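Local coordinates for cytochrome P450 monooxygenase (Rhodococcus sp. ECU0066, PDB 6KBH), which probably acts as a self-sufficient monooxygenase, passing electrons from FMN through a 2Fe-2S cluster to a heme that activates molecular oxygen, at residues A132-P135 against R136-A139. Sequence-based numbering, arbitrary orientation.
Sequences AHMP and RRRA. With HEM (protoporphyrin IX containing Fe), chain C.
The His133 ring has Arg137 CB over one face and a heme propionate oxygen, O2D, level with the ring at its rim. The guanidinium of Arg137 meets the same oxygen edge-on, its plane turned 49° from the ring. Met134 CE lies over one face of the Arg138 guanidinium, near the border of the group rather than over its middle, 3.4 Å from Arg138 NE.

His133 and Arg137 sit one helical turn apart and point the same way. Both have CG anti to the backbone N (chi1 158° and 177°), and the arginine chain then runs extended to the heme. His133 NE2 donates a nearly straight 2.6 Å bond to O2D. Arg137 NH1 donates a second bond of 2.6 Å to that oxygen. Two donors therefore grip one carboxylate oxygen, and the arginine charge probably stabilises its anionic form. Glu130 OE2 is hydrogen-bonded to His133 ND1, and with the NE2 bond this fixes the ring's rotation. A leucine in place of Arg137 would probably leave O2D with His133 as its one remaining donor from this helix and remove one of the positive charges near the propionates. The pair matches the HxxxR motif of the P450 C helix.

Arg137 N to His133 O (2.9 Å), Arg138 N to Met134 O (2.8 Å) and Ala139 N to Pro135 O (2.9 Å) are i to i+4 backbone bonds that carry the helix from His133 to Ala139. The Arg136 chain runs past the Ala132 carbonyl.

Helix 133-139 is packed against the heme-ligand loop. His391 stacks on His133, and Gln392 O, next to the axial ligand Cys393, accepts from Arg137 NH1. Arg136 makes a cation-pi contact with Tyr271 of helix 269-281, while Arg138 reaches strand 710-714 through a weak hydrogen bond to Thr711 O.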
loop_
_atom_site.group_PDB
_atom_site.type_symbol
_atom_site.label_atom_id
_atom_site.label_comp_id
_atom_site.label_asym_id
_atom_site.label_seq_id
_atom_site.Cartn_x
_atom_site.Cartn_y
_atom_site.Cartn_z
ATOM N N ALA A 132 -28.237 1.542 2.276
ATOM C CA ALA A 132 -27.943 2.923 1.910
ATOM C C ALA A 132 -26.447 3.190 1.772
ATOM O O ALA A 132 -26.048 4.056 0.985
ATOM C CB ALA A 132 -28.548 3.879 2.939
ATOM N N HIS A 133 -25.610 2.454 2.506
ATOM C CA HIS A 133 -24.207 2.837 2.646
ATOM C C HIS A 133 -23.418 2.596 1.361
ATOM O O HIS A 133 -22.674 3.475 0.909
ATOM C CB HIS A 133 -23.577 2.081 3.816
ATOM C CG HIS A 133 -22.085 1.973 3.736
ATOM N ND1 HIS A 133 -21.441 0.798 3.413
ATOM C CD2 HIS A 133 -21.112 2.891 3.938
ATOM C CE1 HIS A 133 -20.134 1.000 3.417
ATOM N NE2 HIS A 133 -19.908 2.262 3.733
ATOM N N MET A 134 -23.553 1.408 0.765
ATOM C CA MET A 134 -22.690 1.053 -0.362
ATOM C C MET A 134 -22.888 1.957 -1.574
ATOM O O MET A 134 -21.880 2.441 -2.118
ATOM C CB MET A 134 -22.880 -0.424 -0.730
ATOM C CG MET A 134 -22.080 -1.397 0.123
ATOM S SD MET A 134 -20.377 -0.879 0.434
ATOM C CE MET A 134 -19.696 -0.833 -1.218
ATOM N N PRO A 135 -24.112 2.224 -2.053
ATOM C CA PRO A 135 -24.244 3.154 -3.189
ATOM C C PRO A 135 -23.634 4.517 -2.924
ATOM O O PRO A 135 -23.023 5.103 -3.826
ATOM C CB PRO A 135 -25.762 3.240 -3.391
ATOM C CG PRO A 135 -26.276 1.951 -2.871
ATOM C CD PRO A 135 -25.413 1.634 -1.688
ATOM N N ARG A 136 -23.777 5.038 -1.705
ATOM C CA ARG A 136 -23.191 6.335 -1.389
ATOM C C ARG A 136 -21.672 6.253 -1.329
ATOM O O ARG A 136 -20.977 7.200 -1.715
ATOM C CB ARG A 136 -23.751 6.851 -0.067
ATOM C CG ARG A 136 -25.258 7.043 -0.041
ATOM C CD ARG A 136 -25.609 7.911 1.141
ATOM N NE ARG A 136 -26.994 7.816 1.593
ATOM C CZ ARG A 136 -27.918 8.744 1.362
ATOM N NH1 ARG A 136 -27.608 9.837 0.677
ATOM N NH2 ARG A 136 -29.151 8.583 1.822
ATOM N N ARG A 137 -21.136 5.131 -0.842
ATOM C CA ARG A 137 -19.687 4.949 -0.811
ATOM C C ARG A 137 -19.127 4.822 -2.221
ATOM O O ARG A 137 -18.152 5.493 -2.576
ATOM C CB ARG A 137 -19.329 3.718 0.024
ATOM C CG ARG A 137 -17.838 3.396 0.065
ATOM C CD ARG A 137 -17.583 2.062 0.753
ATOM N NE ARG A 137 -16.180 1.656 0.698
ATOM C CZ ARG A 137 -15.282 1.924 1.642
ATOM N NH1 ARG A 137 -15.633 2.607 2.725
ATOM N NH2 ARG A 137 -14.029 1.511 1.504
ATOM N N ARG A 138 -19.732 3.957 -3.038
ATOM C CA ARG A 138 -19.267 3.782 -4.409
ATOM C C ARG A 138 -19.412 5.072 -5.208
ATOM O O ARG A 138 -18.537 5.415 -6.011
ATOM C CB ARG A 138 -20.034 2.641 -5.075
ATOM C CG ARG A 138 -19.843 1.281 -4.409
ATOM C CD ARG A 138 -20.502 0.168 -5.212
ATOM N NE ARG A 138 -20.573 -1.096 -4.480
ATOM C CZ ARG A 138 -19.632 -2.038 -4.507
ATOM N NH1 ARG A 138 -18.533 -1.866 -5.231
ATOM N NH2 ARG A 138 -19.789 -3.156 -3.812
ATOM N N ALA A 139 -20.506 5.807 -4.993
ATOM C CA ALA A 139 -20.701 7.063 -5.709
ATOM C C ALA A 139 -19.659 8.098 -5.308
ATOM O O ALA A 139 -19.145 8.834 -6.159
ATOM C CB ALA A 139 -22.109 7.603 -5.458
HETATM C CHA HEM C . -14.026 5.160 8.163
HETATM C CHB HEM C . -9.590 5.124 10.564
HETATM C CHC HEM C . -8.071 9.461 7.938
HETATM C CHD HEM C . -12.479 9.462 5.575
HETATM C C1A HEM C . -12.809 4.980 8.956
HETATM C C2A HEM C . -12.904 3.813 9.840
HETATM C C3A HEM C . -11.674 3.799 10.503
HETATM C C4A HEM C . -10.945 4.974 9.957
HETATM C CMA HEM C . -11.217 2.815 11.534
HETATM C CAA HEM C . -14.027 2.835 9.995
HETATM C CBA HEM C . -13.788 1.501 9.359
HETATM C CGA HEM C . -14.913 0.529 9.246
HETATM O O1A HEM C . -15.842 0.866 10.026
HETATM O O2A HEM C . -14.620 -0.362 8.402
HETATM C C1B HEM C . -8.752 6.278 10.108
HETATM C C2B HEM C . -7.336 6.588 10.609
HETATM C C3B HEM C . -6.866 7.944 9.780
HETATM C C4B HEM C . -8.042 8.297 8.890
HETATM C CMB HEM C . -6.558 5.828 11.630
HETATM C CAB HEM C . -5.578 8.685 9.890
HETATM C CBB HEM C . -4.311 7.913 9.751
HETATM C C1C HEM C . -9.331 9.600 7.153
HETATM C C2C HEM C . -9.234 10.750 6.294
HETATM C C3C HEM C . -10.441 10.777 5.632
HETATM C C4C HEM C . -11.150 9.622 6.161
HETATM C CMC HEM C . -8.087 11.695 6.148
HETATM C CAC HEM C . -10.871 11.765 4.591
HETATM C CBC HEM C . -11.902 12.791 4.900
HETATM C C1D HEM C . -13.110 8.282 6.177
HETATM C C2D HEM C . -14.486 8.034 5.633
HETATM C C3D HEM C . -14.980 6.684 6.443
HETATM C C4D HEM C . -13.811 6.359 7.328
HETATM C CMD HEM C . -15.206 8.839 4.609
HETATM C CAD HEM C . -16.276 5.969 6.298
HETATM C CBD HEM C . -16.393 5.085 5.099
HETATM C CGD HEM C . -17.457 4.049 5.125
HETATM O O1D HEM C . -17.816 3.893 6.316
HETATM O O2D HEM C . -17.685 3.617 3.966
HETATM N NA HEM C . -11.618 5.714 9.012
HETATM N NB HEM C . -9.151 7.249 9.033
HETATM N NC HEM C . -10.506 8.886 7.090
HETATM N ND HEM C . -12.566 7.281 7.203
HETATM FE FE HEM C . -10.885 7.356 8.244
#